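Local coordinates for putative xanthine dehydrogenase YAGS fad-binding subunit (Escherichia coli, PDB 5G5G), which probably oxidises aldehydes as the molybdenum-bearing subunit of a periplasmic oxidase, holding a pterin cytosine dinucleotide and a dioxothiomolybdenum centre, at residues Phe3-Asp13 and Asp679-Ala687; Pro46-Val54 and Leu114-Arg124. One frame throughout, in Å; residues are numbered along the deposited sequence. Where two conformers were deposited one is given.

Contact 1. Residues Phe3-Asp13 and Asp679-Ala687; sequences FDKPAGENPID and DPISSPMKA
The Phe3 ring lies on the backbone of Ser683, whose CA sits over one face, 3.6 Å from the ring centroid, in a CH-pi contact. Pro680 O meets the ring edge in plane, and Phe3 CD1 packs against Pro684 CD. With CG anti to the backbone N (chi1 -171°), the ring is directed onto the backbone of residues 680-684; an alanine here would probably open a gap beside Ser683 and Pro684. Met685 SD and CE, on a chain bent at chi2 and chi3, meet the branches of Ile12. Ala7 N donates to Pro680 O at 2.9 Å. Asn10 ND2 gives a nearly straight bond (172°) to Pro684 O, on a lone pair in the carbonyl plane; a water lies 2.8 Å from both Pro684 O and Asn10 OD1. The extended Lys686 chain passes Ala7 CB, places NZ 2.9 Å from Gly8 O, above the carbonyl plane, and forms a salt bridge with Asp13, NZ meeting OD1 at 2.9 Å on its syn lone pair. Arg615, a second cation for Asp13, probably favours a charged carboxylate. Strand 566-574 packs against Phe3 and Pro684 through Ile572, while Met685, two residues before the pterin-touching Ala687, touches helices 472-484 and 511-534.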
ATOM      1  N   PHE C   3     -11.370 -16.153  33.240  1.00 21.47           N
ATOM      2  CA  PHE C   3     -10.162 -15.470  33.716  1.00 20.86           C
ATOM      3  C   PHE C   3     -10.560 -14.245  34.548  1.00 21.59           C
ATOM      4  O   PHE C   3     -10.830 -13.173  33.997  1.00 20.21           O
ATOM      5  CB  PHE C   3      -9.260 -15.083  32.549  1.00 19.15           C
ATOM      6  CG  PHE C   3      -7.918 -14.568  32.968  1.00 18.44           C
ATOM      7  CD1 PHE C   3      -6.942 -15.449  33.399  1.00 18.68           C
ATOM      8  CD2 PHE C   3      -7.628 -13.197  32.978  1.00 18.65           C
ATOM      9  CE1 PHE C   3      -5.700 -14.993  33.786  1.00 18.08           C
ATOM     10  CE2 PHE C   3      -6.371 -12.713  33.413  1.00 17.77           C
ATOM     11  CZ  PHE C   3      -5.430 -13.624  33.832  1.00 17.88           C
ATOM     12  N   ASP C   4     -10.578 -14.432  35.857  1.00 22.80           N
ATOM     13  CA  ASP C   4     -10.987 -13.336  36.738  0.51 24.28           C
ATOM     14  C   ASP C   4      -9.971 -12.979  37.815  1.00 25.32           C
ATOM     15  O   ASP C   4     -10.212 -12.021  38.555  1.00 26.91           O
ATOM     16  CB  ASP C   4     -12.395 -13.571  37.345  0.51 25.87           C
ATOM     17  CG  ASP C   4     -12.532 -14.874  38.101  0.51 27.58           C
ATOM     18  OD1 ASP C   4     -11.519 -15.531  38.443  0.51 28.69           O
ATOM     19  OD2 ASP C   4     -13.703 -15.252  38.375  0.51 29.83           O
ATOM     20  N   LYS C   5      -8.836 -13.701  37.883  1.00 24.94           N
ATOM     21  CA  LYS C   5      -7.784 -13.405  38.836  1.00 26.54           C
ATOM     22  C   LYS C   5      -6.486 -13.349  38.066  1.00 23.90           C
ATOM     23  O   LYS C   5      -6.373 -13.983  37.045  1.00 22.19           O
ATOM     24  CB  LYS C   5      -7.740 -14.508  39.906  1.00 30.28           C
ATOM     25  CG  LYS C   5      -8.956 -14.490  40.817  1.00 35.03           C
ATOM     26  CD  LYS C   5      -8.988 -15.656  41.808  1.00 40.13           C
ATOM     27  CE  LYS C   5      -9.391 -17.012  41.201  1.00 44.31           C
ATOM     28  NZ  LYS C   5     -10.706 -17.049  40.453  1.00 46.00           N
ATOM     29  N   PRO C   6      -5.515 -12.547  38.495  1.00 22.87           N
ATOM     30  CA  PRO C   6      -4.257 -12.556  37.727  1.00 21.60           C
ATOM     31  C   PRO C   6      -3.641 -13.972  37.604  1.00 21.20           C
ATOM     32  O   PRO C   6      -3.822 -14.789  38.502  1.00 21.57           O
ATOM     33  CB  PRO C   6      -3.342 -11.652  38.553  1.00 22.82           C
ATOM     34  CG  PRO C   6      -4.291 -10.792  39.341  1.00 23.54           C
ATOM     35  CD  PRO C   6      -5.430 -11.678  39.677  1.00 23.71           C
ATOM     36  N   ALA C   7      -2.961 -14.258  36.512  1.00 19.93           N
ATOM     37  CA  ALA C   7      -2.381 -15.586  36.256  1.00 20.48           C
ATOM     38  C   ALA C   7      -1.238 -15.871  37.206  1.00 20.75           C
ATOM     39  O   ALA C   7      -0.493 -14.965  37.555  1.00 21.25           O
ATOM     40  CB  ALA C   7      -1.890 -15.678  34.816  1.00 20.32           C
ATOM     41  N   GLY C   8      -1.143 -17.103  37.677  1.00 22.21           N
ATOM     42  CA  GLY C   8      -0.012 -17.555  38.514  1.00 22.76           C
ATOM     43  C   GLY C   8       0.949 -18.262  37.577  1.00 23.16           C
ATOM     44  O   GLY C   8       0.977 -17.973  36.375  1.00 22.04           O
ATOM     45  N   GLU C   9       1.722 -19.205  38.094  1.00 23.61           N
ATOM     46  CA  GLU C   9       2.600 -20.002  37.242  1.00 24.32           C
ATOM     47  C   GLU C   9       1.761 -21.005  36.500  1.00 22.03           C
ATOM     48  O   GLU C   9       0.854 -21.603  37.057  1.00 21.87           O
ATOM     49  CB  GLU C   9       3.660 -20.774  38.047  1.00 28.69           C
ATOM     50  CG  GLU C   9       4.824 -19.893  38.485  1.00 34.76           C
ATOM     51  CD  GLU C   9       5.965 -20.677  39.144  1.00 41.53           C
ATOM     52  OE1 GLU C   9       6.266 -21.841  38.743  1.00 46.50           O
ATOM     53  OE2 GLU C   9       6.551 -20.114  40.077  1.00 47.65           O
ATOM     54  N   ASN C  10       2.071 -21.217  35.242  1.00 19.71           N
ATOM     55  CA  ASN C  10       1.342 -22.202  34.445  1.00 19.06           C
ATOM     56  C   ASN C  10       2.283 -22.716  33.354  1.00 18.17           C
ATOM     57  O   ASN C  10       3.415 -22.249  33.278  1.00 17.47           O
ATOM     58  CB  ASN C  10       0.013 -21.571  33.906  1.00 18.95           C
ATOM     59  CG  ASN C  10       0.229 -20.469  32.894  1.00 18.04           C
ATOM     60  OD1 ASN C  10       1.129 -20.532  32.064  1.00 17.31           O
ATOM     61  ND2 ASN C  10      -0.672 -19.481  32.900  1.00 18.21           N
ATOM     62  N   PRO C  11       1.860 -23.688  32.542  1.00 18.31           N
ATOM     63  CA  PRO C  11       2.813 -24.336  31.608  1.00 18.33           C
ATOM     64  C   PRO C  11       3.477 -23.424  30.593  1.00 17.31           C
ATOM     65  O   PRO C  11       4.575 -23.746  30.121  1.00 17.69           O
ATOM     66  CB  PRO C  11       1.957 -25.411  30.915  1.00 18.54           C
ATOM     67  CG  PRO C  11       0.954 -25.773  31.974  1.00 19.16           C
ATOM     68  CD  PRO C  11       0.598 -24.436  32.607  1.00 19.01           C
ATOM     69  N   ILE C  12       2.832 -22.302  30.230  1.00 16.63           N
ATOM     70  CA  ILE C  12       3.356 -21.425  29.237  1.00 15.69           C
ATOM     71  C   ILE C  12       4.644 -20.810  29.730  1.00 15.72           C
ATOM     72  O   ILE C  12       5.532 -20.553  28.926  1.00 14.72           O
ATOM     73  CB  ILE C  12       2.364 -20.292  28.846  1.00 15.34           C
ATOM     74  CG1 ILE C  12       1.044 -20.887  28.292  1.00 15.27           C
ATOM     75  CG2 ILE C  12       2.976 -19.330  27.828  1.00 14.63           C
ATOM     76  CD1 ILE C  12       1.159 -21.614  26.996  1.00 15.26           C
ATOM     77  N   ASP C  13       4.770 -20.629  31.045  1.00 16.28           N
ATOM     78  CA  ASP C  13       6.022 -20.118  31.659  1.00 16.87           C
ATOM     79  C   ASP C  13       7.315 -20.885  31.335  1.00 16.84           C
ATOM     80  O   ASP C  13       8.409 -20.344  31.502  1.00 16.73           O
ATOM     81  CB  ASP C  13       5.898 -20.043  33.165  1.00 18.19           C
ATOM     82  CG  ASP C  13       4.889 -18.972  33.640  1.00 19.01           C
ATOM     83  OD1 ASP C  13       4.694 -17.926  33.007  1.00 18.89           O
ATOM     84  OD2 ASP C  13       4.409 -19.188  34.778  1.00 22.52           O
ATOM     85  N   ASP C 679       2.674  -9.790  31.697  1.00 16.26           N
ATOM     86  CA  ASP C 679       1.573  -9.133  32.386  1.00 16.02           C
ATOM     87  C   ASP C 679       0.542 -10.146  32.786  1.00 15.97           C
ATOM     88  O   ASP C 679      -0.353 -10.429  32.022  1.00 15.27           O
ATOM     89  CB  ASP C 679       0.945  -8.012  31.535  1.00 15.99           C
ATOM     90  CG  ASP C 679       0.065  -7.063  32.380  1.00 16.60           C
ATOM     91  OD1 ASP C 679      -0.321  -7.464  33.510  1.00 17.42           O
ATOM     92  OD2 ASP C 679      -0.159  -5.911  31.938  1.00 17.56           O
ATOM     93  N   PRO C 680       0.644 -10.675  34.004  1.00 16.38           N
ATOM     94  CA  PRO C 680      -0.342 -11.677  34.454  1.00 17.06           C
ATOM     95  C   PRO C 680      -1.762 -11.150  34.663  1.00 16.55           C
ATOM     96  O   PRO C 680      -2.668 -11.969  34.823  1.00 16.81           O
ATOM     97  CB  PRO C 680       0.215 -12.188  35.760  1.00 17.71           C
ATOM     98  CG  PRO C 680       1.254 -11.252  36.183  1.00 18.06           C
ATOM     99  CD  PRO C 680       1.651 -10.371  35.058  1.00 17.22           C
ATOM    100  N   ILE C 681      -1.968  -9.828  34.622  1.00 16.58           N
ATOM    101  CA  ILE C 681      -3.322  -9.273  34.726  1.00 16.80           C
ATOM    102  C   ILE C 681      -4.088  -9.475  33.407  1.00 15.85           C
ATOM    103  O   ILE C 681      -5.319  -9.485  33.383  1.00 15.51           O
ATOM    104  CB  ILE C 681      -3.264  -7.814  35.199  1.00 17.66           C
ATOM    105  CG1 ILE C 681      -2.798  -7.834  36.684  1.00 18.60           C
ATOM    106  CG2 ILE C 681      -4.603  -7.130  35.070  1.00 18.16           C
ATOM    107  CD1 ILE C 681      -2.328  -6.497  37.160  1.00 19.67           C
ATOM    108  N   SER C 682      -3.354  -9.593  32.324  1.00 14.37           N
ATOM    109  CA  SER C 682      -3.934  -9.707  30.982  1.00 13.84           C
ATOM    110  C   SER C 682      -4.673 -11.032  30.691  1.00 13.73           C
ATOM    111  O   SER C 682      -5.804 -11.010  30.180  1.00 13.57           O
ATOM    112  CB  SER C 682      -2.849  -9.480  29.905  1.00 13.34           C
ATOM    113  OG  SER C 682      -3.376  -9.617  28.547  1.00 12.97           O
ATOM    114  N   SER C 683      -4.016 -12.154  30.937  1.00 13.58           N
ATOM    115  CA  SER C 683      -4.517 -13.463  30.522  1.00 13.64           C
ATOM    116  C   SER C 683      -3.593 -14.538  31.000  1.00 13.72           C
ATOM    117  O   SER C 683      -2.529 -14.229  31.503  1.00 14.16           O
ATOM    118  CB  SER C 683      -4.607 -13.551  29.000  1.00 13.33           C
ATOM    119  OG  SER C 683      -3.277 -13.681  28.432  1.00 13.66           O
ATOM    120  N   PRO C 684      -3.950 -15.828  30.762  1.00 14.21           N
ATOM    121  CA  PRO C 684      -3.007 -16.913  31.133  1.00 14.96           C
ATOM    122  C   PRO C 684      -1.700 -16.906  30.290  1.00 14.16           C
ATOM    123  O   PRO C 684      -0.710 -17.463  30.698  1.00 14.25           O
ATOM    124  CB  PRO C 684      -3.789 -18.208  30.868  1.00 15.39           C
ATOM    125  CG  PRO C 684      -5.233 -17.764  30.889  1.00 15.70           C
ATOM    126  CD  PRO C 684      -5.262 -16.352  30.339  1.00 14.71           C
ATOM    127  N   MET C 685      -1.756 -16.300  29.120  1.00 13.72           N
ATOM    128  CA  MET C 685      -0.583 -16.147  28.273  1.00 13.66           C
ATOM    129  C   MET C 685       0.366 -15.043  28.743  1.00 14.02           C
ATOM    130  O   MET C 685       1.541 -15.034  28.409  1.00 13.82           O
ATOM    131  CB  MET C 685      -1.008 -15.872  26.803  1.00 13.39           C
ATOM    132  CG  MET C 685      -1.810 -16.986  26.180  1.00 13.62           C
ATOM    133  SD  MET C 685      -1.022 -18.599  26.099  1.00 14.50           S
ATOM    134  CE  MET C 685       0.303 -18.246  24.967  1.00 13.17           C
ATOM    135  N   LYS C 686      -0.193 -14.072  29.449  1.00 13.93           N
ATOM    136  CA  LYS C 686       0.522 -12.894  29.959  1.00 14.26           C
ATOM    137  C   LYS C 686       1.017 -11.946  28.856  1.00 13.48           C
ATOM    138  O   LYS C 686       1.910 -11.136  29.065  1.00 12.55           O
ATOM    139  CB  LYS C 686       1.638 -13.347  30.920  1.00 14.74           C
ATOM    140  CG  LYS C 686       1.132 -14.349  31.945  1.00 15.51           C
ATOM    141  CD  LYS C 686       2.233 -14.764  32.929  1.00 16.94           C
ATOM    142  CE  LYS C 686       1.699 -15.745  33.962  1.00 17.86           C
ATOM    143  NZ  LYS C 686       2.776 -16.513  34.626  1.00 18.89           N
ATOM    144  N   ALA C 687       0.356 -12.052  27.694  1.00 13.33           N
ATOM    145  CA  ALA C 687       0.666 -11.329  26.521  1.00 12.77           C
ATOM    146  C   ALA C 687      -0.276 -10.147  26.387  1.00 12.41           C
ATOM    147  O   ALA C 687      -1.416 -10.177  26.885  1.00 12.44           O
ATOM    148  CB  ALA C 687       0.510 -12.206  25.296  1.00 12.58           C
TER
HETATM  149  O   HOH W   1       1.919 -17.891  31.429  1.00 16.29           O

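Contact 2. Residues Pro46-Val54 and Leu114-Arg124; sequences PNAAYGYIV and LVVAETFEQAR
Tyr50 and Tyr52 project from strand 49-54 onto helix 120-124, while the strand pairs antiparallel with 114-117. The tight part is the strand pair: Tyr50 and Ala117 exchange two backbone bonds, as do Tyr52 and Val115, the shortest being Tyr52 N to Val115 O at 2.8 Å. Between them lies the non-hydrogen-bonded pair Gly51-Val116, with CA atoms only 4.2 Å apart. Leu114 CD2 lies where a side chain on Gly51 would point, 3.9 Å from Gly51 CA, and Leu114 CD1 comes 3.5 Å from Tyr52 N. Ala123 CB points from the helix onto the strand, 3.8 Å from Tyr52 CB. Phe120 N lies 3.4 Å above the plane of the Tyr50 ring. Tyr52, its CG anti to the backbone N (chi1 -160°), lays a ring face on Arg124, whose CA is 3.9 Å from the centroid; Phe120 CE1 comes to that ring's edge. The looser end is at Ala48 and Glu118, where a water donates to both carbonyl oxygens and bridges the strand ends. Nearby, Tyr50 OH is hydrogen-bonded to an acidic side chain of another protein chain. Thr119 N-caps the helix, OG1 accepting from Gln122 N. A helix that follows its strand after a two-residue link and packs on the tyrosine face of the strand pair, its axis 30° from that of strand 49-54, is consistent with the a/b hammerhead domain of xanthine dehydrogenases and aldehyde oxidases.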
ATOM      1  N   PRO C  46     -15.055 -24.964 -10.490  1.00 18.31           N
ATOM      2  CA  PRO C  46     -14.230 -24.808 -11.702  1.00 19.35           C
ATOM      3  C   PRO C  46     -14.868 -23.957 -12.813  1.00 19.45           C
ATOM      4  O   PRO C  46     -14.133 -23.382 -13.631  1.00 19.99           O
ATOM      5  CB  PRO C  46     -14.063 -26.252 -12.223  1.00 20.30           C
ATOM      6  CG  PRO C  46     -14.332 -27.121 -11.055  1.00 20.48           C
ATOM      7  CD  PRO C  46     -15.259 -26.359 -10.104  1.00 19.04           C
ATOM      8  N   ASN C  47     -16.173 -23.894 -12.826  1.00 20.00           N
ATOM      9  CA  ASN C  47     -16.902 -23.057 -13.791  1.00 22.72           C
ATOM     10  C   ASN C  47     -17.518 -21.802 -13.205  1.00 19.79           C
ATOM     11  O   ASN C  47     -18.560 -21.338 -13.679  1.00 19.20           O
ATOM     12  CB  ASN C  47     -17.979 -23.904 -14.454  1.00 26.34           C
ATOM     13  CG  ASN C  47     -17.397 -25.182 -15.066  1.00 34.35           C
ATOM     14  OD1 ASN C  47     -17.915 -26.319 -14.863  1.00 44.35           O
ATOM     15  ND2 ASN C  47     -16.296 -25.019 -15.813  1.00 36.36           N
ATOM     16  N   ALA C  48     -16.874 -21.276 -12.170  1.00 16.57           N
ATOM     17  CA  ALA C  48     -17.357 -20.042 -11.557  1.00 15.78           C
ATOM     18  C   ALA C  48     -17.430 -18.919 -12.598  1.00 15.14           C
ATOM     19  O   ALA C  48     -16.527 -18.768 -13.444  1.00 14.93           O
ATOM     20  CB  ALA C  48     -16.488 -19.635 -10.401  1.00 15.37           C
ATOM     21  N   ALA C  49     -18.525 -18.185 -12.545  1.00 14.21           N
ATOM     22  CA  ALA C  49     -18.678 -16.973 -13.366  1.00 13.69           C
ATOM     23  C   ALA C  49     -18.022 -15.777 -12.661  1.00 12.73           C
ATOM     24  O   ALA C  49     -17.616 -15.865 -11.489  1.00 11.98           O
ATOM     25  CB  ALA C  49     -20.144 -16.736 -13.718  1.00 14.02           C
ATOM     26  N   TYR C  50     -17.870 -14.705 -13.407  1.00 12.45           N
ATOM     27  CA  TYR C  50     -17.160 -13.507 -12.985  1.00 12.25           C
ATOM     28  C   TYR C  50     -18.118 -12.362 -12.818  1.00 12.45           C
ATOM     29  O   TYR C  50     -18.869 -12.040 -13.728  1.00 12.20           O
ATOM     30  CB  TYR C  50     -16.109 -13.167 -14.012  1.00 12.34           C
ATOM     31  CG  TYR C  50     -15.022 -14.177 -14.155  1.00 12.73           C
ATOM     32  CD1 TYR C  50     -15.184 -15.310 -14.912  1.00 13.27           C
ATOM     33  CD2 TYR C  50     -13.817 -14.025 -13.475  1.00 12.96           C
ATOM     34  CE1 TYR C  50     -14.175 -16.240 -15.050  1.00 13.68           C
ATOM     35  CE2 TYR C  50     -12.790 -14.963 -13.599  1.00 12.87           C
ATOM     36  CZ  TYR C  50     -12.984 -16.079 -14.378  1.00 14.00           C
ATOM     37  OH  TYR C  50     -11.946 -17.016 -14.496  1.00 15.14           O
ATOM     38  N   GLY C  51     -18.086 -11.704 -11.661  1.00 12.96           N
ATOM     39  CA  GLY C  51     -18.879 -10.498 -11.492  1.00 13.71           C
ATOM     40  C   GLY C  51     -18.037  -9.248 -11.470  1.00 13.87           C
ATOM     41  O   GLY C  51     -17.041  -9.207 -10.767  1.00 14.35           O
ATOM     42  N   TYR C  52     -18.465  -8.203 -12.171  1.00 13.89           N
ATOM     43  CA  TYR C  52     -17.726  -6.992 -12.255  1.00 14.06           C
ATOM     44  C   TYR C  52     -18.613  -5.855 -11.734  1.00 14.75           C
ATOM     45  O   TYR C  52     -19.723  -5.623 -12.241  1.00 14.62           O
ATOM     46  CB  TYR C  52     -17.193  -6.752 -13.659  1.00 14.40           C
ATOM     47  CG  TYR C  52     -16.048  -5.772 -13.711  1.00 14.62           C
ATOM     48  CD1 TYR C  52     -16.279  -4.389 -13.709  1.00 15.39           C
ATOM     49  CD2 TYR C  52     -14.743  -6.216 -13.780  1.00 15.04           C
ATOM     50  CE1 TYR C  52     -15.222  -3.487 -13.766  1.00 16.01           C
ATOM     51  CE2 TYR C  52     -13.677  -5.346 -13.829  1.00 15.53           C
ATOM     52  CZ  TYR C  52     -13.920  -3.982 -13.829  1.00 16.26           C
ATOM     53  OH  TYR C  52     -12.867  -3.113 -13.866  1.00 18.60           O
ATOM     54  N   ILE C  53     -18.101  -5.164 -10.723  1.00 14.34           N
ATOM     55  CA  ILE C  53     -18.810  -4.092 -10.041  0.50 15.46           C
ATOM     56  C   ILE C  53     -18.971  -2.806 -10.855  1.00 15.31           C
ATOM     57  O   ILE C  53     -18.043  -2.389 -11.525  1.00 14.99           O
ATOM     58  CB  ILE C  53     -18.060  -3.835  -8.715  0.50 15.65           C
ATOM     59  CG1 ILE C  53     -19.035  -3.887  -7.586  0.50 16.93           C
ATOM     60  CG2 ILE C  53     -17.041  -2.710  -8.782  0.50 15.83           C
ATOM     61  CD1 ILE C  53     -18.952  -5.288  -7.055  0.50 17.22           C
ATOM     62  N   VAL C  54     -20.152  -2.180 -10.765  1.00 15.27           N
ATOM     63  CA  VAL C  54     -20.377  -0.819 -11.266  1.00 15.29           C
ATOM     64  C   VAL C  54     -20.583   0.080 -10.056  1.00 15.20           C
ATOM     65  O   VAL C  54     -21.478  -0.154  -9.229  1.00 14.81           O
ATOM     66  CB  VAL C  54     -21.594  -0.735 -12.181  1.00 16.66           C
ATOM     67  CG1 VAL C  54     -21.822   0.677 -12.707  1.00 17.35           C
ATOM     68  CG2 VAL C  54     -21.434  -1.738 -13.330  1.00 17.29           C
ATOM     69  N   LEU C 114     -23.865  -5.189 -10.526  1.00 14.49           N
ATOM     70  CA  LEU C 114     -22.823  -6.196 -10.783  1.00 14.66           C
ATOM     71  C   LEU C 114     -23.174  -6.924 -12.058  1.00 14.53           C
ATOM     72  O   LEU C 114     -24.258  -7.474 -12.162  1.00 14.99           O
ATOM     73  CB  LEU C 114     -22.713  -7.215  -9.640  1.00 15.01           C
ATOM     74  CG  LEU C 114     -21.595  -8.265  -9.826  1.00 14.91           C
ATOM     75  CD1 LEU C 114     -20.306  -7.742  -9.211  1.00 14.76           C
ATOM     76  CD2 LEU C 114     -21.997  -9.609  -9.249  1.00 15.70           C
ATOM     77  N   VAL C 115     -22.275  -6.902 -13.045  1.00 14.10           N
ATOM     78  CA  VAL C 115     -22.514  -7.701 -14.249  1.00 14.50           C
ATOM     79  C   VAL C 115     -21.802  -9.038 -14.080  1.00 14.20           C
ATOM     80  O   VAL C 115     -20.612  -9.030 -13.745  1.00 14.89           O
ATOM     81  CB  VAL C 115     -21.961  -7.014 -15.500  1.00 14.86           C
ATOM     82  CG1 VAL C 115     -22.189  -7.866 -16.730  1.00 15.61           C
ATOM     83  CG2 VAL C 115     -22.594  -5.648 -15.704  1.00 15.41           C
ATOM     84  N   VAL C 116     -22.502 -10.150 -14.324  1.00 13.94           N
ATOM     85  CA  VAL C 116     -21.979 -11.494 -14.192  1.00 13.58           C
ATOM     86  C   VAL C 116     -21.821 -12.027 -15.605  1.00 13.65           C
ATOM     87  O   VAL C 116     -22.771 -11.954 -16.398  1.00 13.82           O
ATOM     88  CB  VAL C 116     -23.017 -12.383 -13.452  1.00 14.07           C
ATOM     89  CG1 VAL C 116     -22.492 -13.789 -13.284  1.00 14.27           C
ATOM     90  CG2 VAL C 116     -23.313 -11.764 -12.109  1.00 14.03           C
ATOM     91  N   ALA C 117     -20.625 -12.500 -15.939  1.00 13.34           N
ATOM     92  CA  ALA C 117     -20.357 -13.048 -17.266  1.00 13.93           C
ATOM     93  C   ALA C 117     -19.446 -14.293 -17.209  1.00 14.05           C
ATOM     94  O   ALA C 117     -18.905 -14.634 -16.183  1.00 13.47           O
ATOM     95  CB  ALA C 117     -19.731 -11.977 -18.127  1.00 14.00           C
ATOM     96  N   GLU C 118     -19.282 -14.922 -18.360  1.00 14.84           N
ATOM     97  CA  GLU C 118     -18.569 -16.186 -18.488  1.00 15.70           C
ATOM     98  C   GLU C 118     -17.064 -16.020 -18.258  1.00 14.59           C
ATOM     99  O   GLU C 118     -16.413 -16.944 -17.765  1.00 13.84           O
ATOM    100  CB  GLU C 118     -18.819 -16.753 -19.874  1.00 17.96           C
ATOM    101  CG  GLU C 118     -20.233 -17.265 -20.035  1.00 20.59           C
ATOM    102  CD  GLU C 118     -20.475 -18.599 -19.357  1.00 23.48           C
ATOM    103  OE1 GLU C 118     -19.520 -19.206 -18.792  1.00 25.54           O
ATOM    104  OE2 GLU C 118     -21.626 -19.054 -19.381  1.00 26.28           O
ATOM    105  N   THR C 119     -16.551 -14.838 -18.583  1.00 13.57           N
ATOM    106  CA  THR C 119     -15.144 -14.532 -18.408  1.00 13.27           C
ATOM    107  C   THR C 119     -14.964 -13.171 -17.773  1.00 12.88           C
ATOM    108  O   THR C 119     -15.833 -12.286 -17.893  1.00 12.56           O
ATOM    109  CB  THR C 119     -14.347 -14.585 -19.731  1.00 13.51           C
ATOM    110  OG1 THR C 119     -14.807 -13.547 -20.590  1.00 13.54           O
ATOM    111  CG2 THR C 119     -14.497 -15.910 -20.397  1.00 14.02           C
ATOM    112  N   PHE C 120     -13.811 -12.982 -17.134  1.00 12.63           N
ATOM    113  CA  PHE C 120     -13.438 -11.660 -16.586  1.00 12.88           C
ATOM    114  C   PHE C 120     -13.541 -10.512 -17.632  1.00 12.94           C
ATOM    115  O   PHE C 120     -14.100  -9.433 -17.365  1.00 13.20           O
ATOM    116  CB  PHE C 120     -12.020 -11.716 -16.024  1.00 12.93           C
ATOM    117  CG  PHE C 120     -11.536 -10.415 -15.507  1.00 13.41           C
ATOM    118  CD1 PHE C 120     -12.119  -9.834 -14.442  1.00 13.99           C
ATOM    119  CD2 PHE C 120     -10.517  -9.753 -16.166  1.00 13.76           C
ATOM    120  CE1 PHE C 120     -11.689  -8.612 -13.982  1.00 14.32           C
ATOM    121  CE2 PHE C 120     -10.043  -8.562 -15.694  1.00 14.42           C
ATOM    122  CZ  PHE C 120     -10.640  -7.964 -14.637  1.00 14.15           C
ATOM    123  N   GLU C 121     -12.961 -10.723 -18.781  1.00 13.37           N
ATOM    124  CA  GLU C 121     -12.912  -9.663 -19.771  1.00 14.08           C
ATOM    125  C   GLU C 121     -14.304  -9.307 -20.279  1.00 14.12           C
ATOM    126  O   GLU C 121     -14.615  -8.137 -20.540  1.00 13.78           O
ATOM    127  CB  GLU C 121     -11.983 -10.056 -20.938  1.00 15.02           C
ATOM    128  CG  GLU C 121     -10.533 -10.306 -20.449  1.00 15.21           C
ATOM    129  CD  GLU C 121     -10.231 -11.750 -19.940  1.00 16.12           C
ATOM    130  OE1 GLU C 121     -11.127 -12.638 -19.881  1.00 16.22           O
ATOM    131  OE2 GLU C 121      -9.043 -11.983 -19.500  1.00 16.17           O
ATOM    132  N   GLN C 122     -15.126 -10.335 -20.474  1.00 13.99           N
ATOM    133  CA  GLN C 122     -16.507 -10.074 -20.910  1.00 14.66           C
ATOM    134  C   GLN C 122     -17.306  -9.326 -19.833  1.00 14.30           C
ATOM    135  O   GLN C 122     -18.111  -8.417 -20.185  1.00 14.26           O
ATOM    136  CB  GLN C 122     -17.194 -11.343 -21.314  1.00 14.87           C
ATOM    137  CG  GLN C 122     -16.801 -11.771 -22.725  1.00 15.60           C
ATOM    138  CD  GLN C 122     -17.380 -13.076 -23.184  1.00 16.08           C
ATOM    139  OE1 GLN C 122     -18.051 -13.147 -24.233  1.00 16.16           O
ATOM    140  NE2 GLN C 122     -17.154 -14.137 -22.393  1.00 16.59           N
ATOM    141  N   ALA C 123     -17.086  -9.669 -18.559  1.00 13.84           N
ATOM    142  CA  ALA C 123     -17.766  -8.955 -17.461  1.00 13.78           C
ATOM    143  C   ALA C 123     -17.375  -7.494 -17.381  1.00 13.89           C
ATOM    144  O   ALA C 123     -18.241  -6.619 -17.267  1.00 13.57           O
ATOM    145  CB  ALA C 123     -17.530  -9.641 -16.150  1.00 13.73           C
ATOM    146  N   ARG C 124     -16.054  -7.225 -17.462  1.00 13.61           N
ATOM    147  CA  ARG C 124     -15.540  -5.869 -17.449  1.00 13.92           C
ATOM    148  C   ARG C 124     -16.117  -5.016 -18.592  1.00 14.37           C
ATOM    149  O   ARG C 124     -16.597  -3.883 -18.353  1.00 13.86           O
ATOM    150  CB  ARG C 124     -14.003  -5.864 -17.484  1.00 14.06           C
ATOM    151  CG  ARG C 124     -13.445  -4.446 -17.455  1.00 14.83           C
ATOM    152  CD  ARG C 124     -11.930  -4.476 -17.356  1.00 14.68           C
ATOM    153  NE  ARG C 124     -11.375  -5.269 -18.427  1.00 14.74           N
ATOM    154  CZ  ARG C 124     -10.134  -5.747 -18.491  1.00 14.95           C
ATOM    155  NH1 ARG C 124      -9.271  -5.518 -17.514  1.00 14.89           N
ATOM    156  NH2 ARG C 124      -9.773  -6.460 -19.540  1.00 15.14           N
TER
HETATM  157  O   HOH W   2     -16.879 -19.117 -16.257  1.00 21.74           O

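How the contacts relate
The two contacts lie on opposite sides of the chain's centre, their own centres about 51 Å apart and their nearest atoms about 38 Å apart. Contact 1 joins the N-terminal residues 3-13 to the late loop 679-687; both halves of contact 2 fall between these in sequence, 60 residues from each other. They share no sheet: strand 2-3 edges the sheet containing 566-574, whereas 49-55 and 111-117 are neighbours in the seven-stranded one. Contact 1 thus ties the start of the chain to a loop whose end borders the pterin cofactor, while contact 2 is a more local pairing within the region assigned to the hammerhead domain, and its helix also meets other protein chains of the assembly.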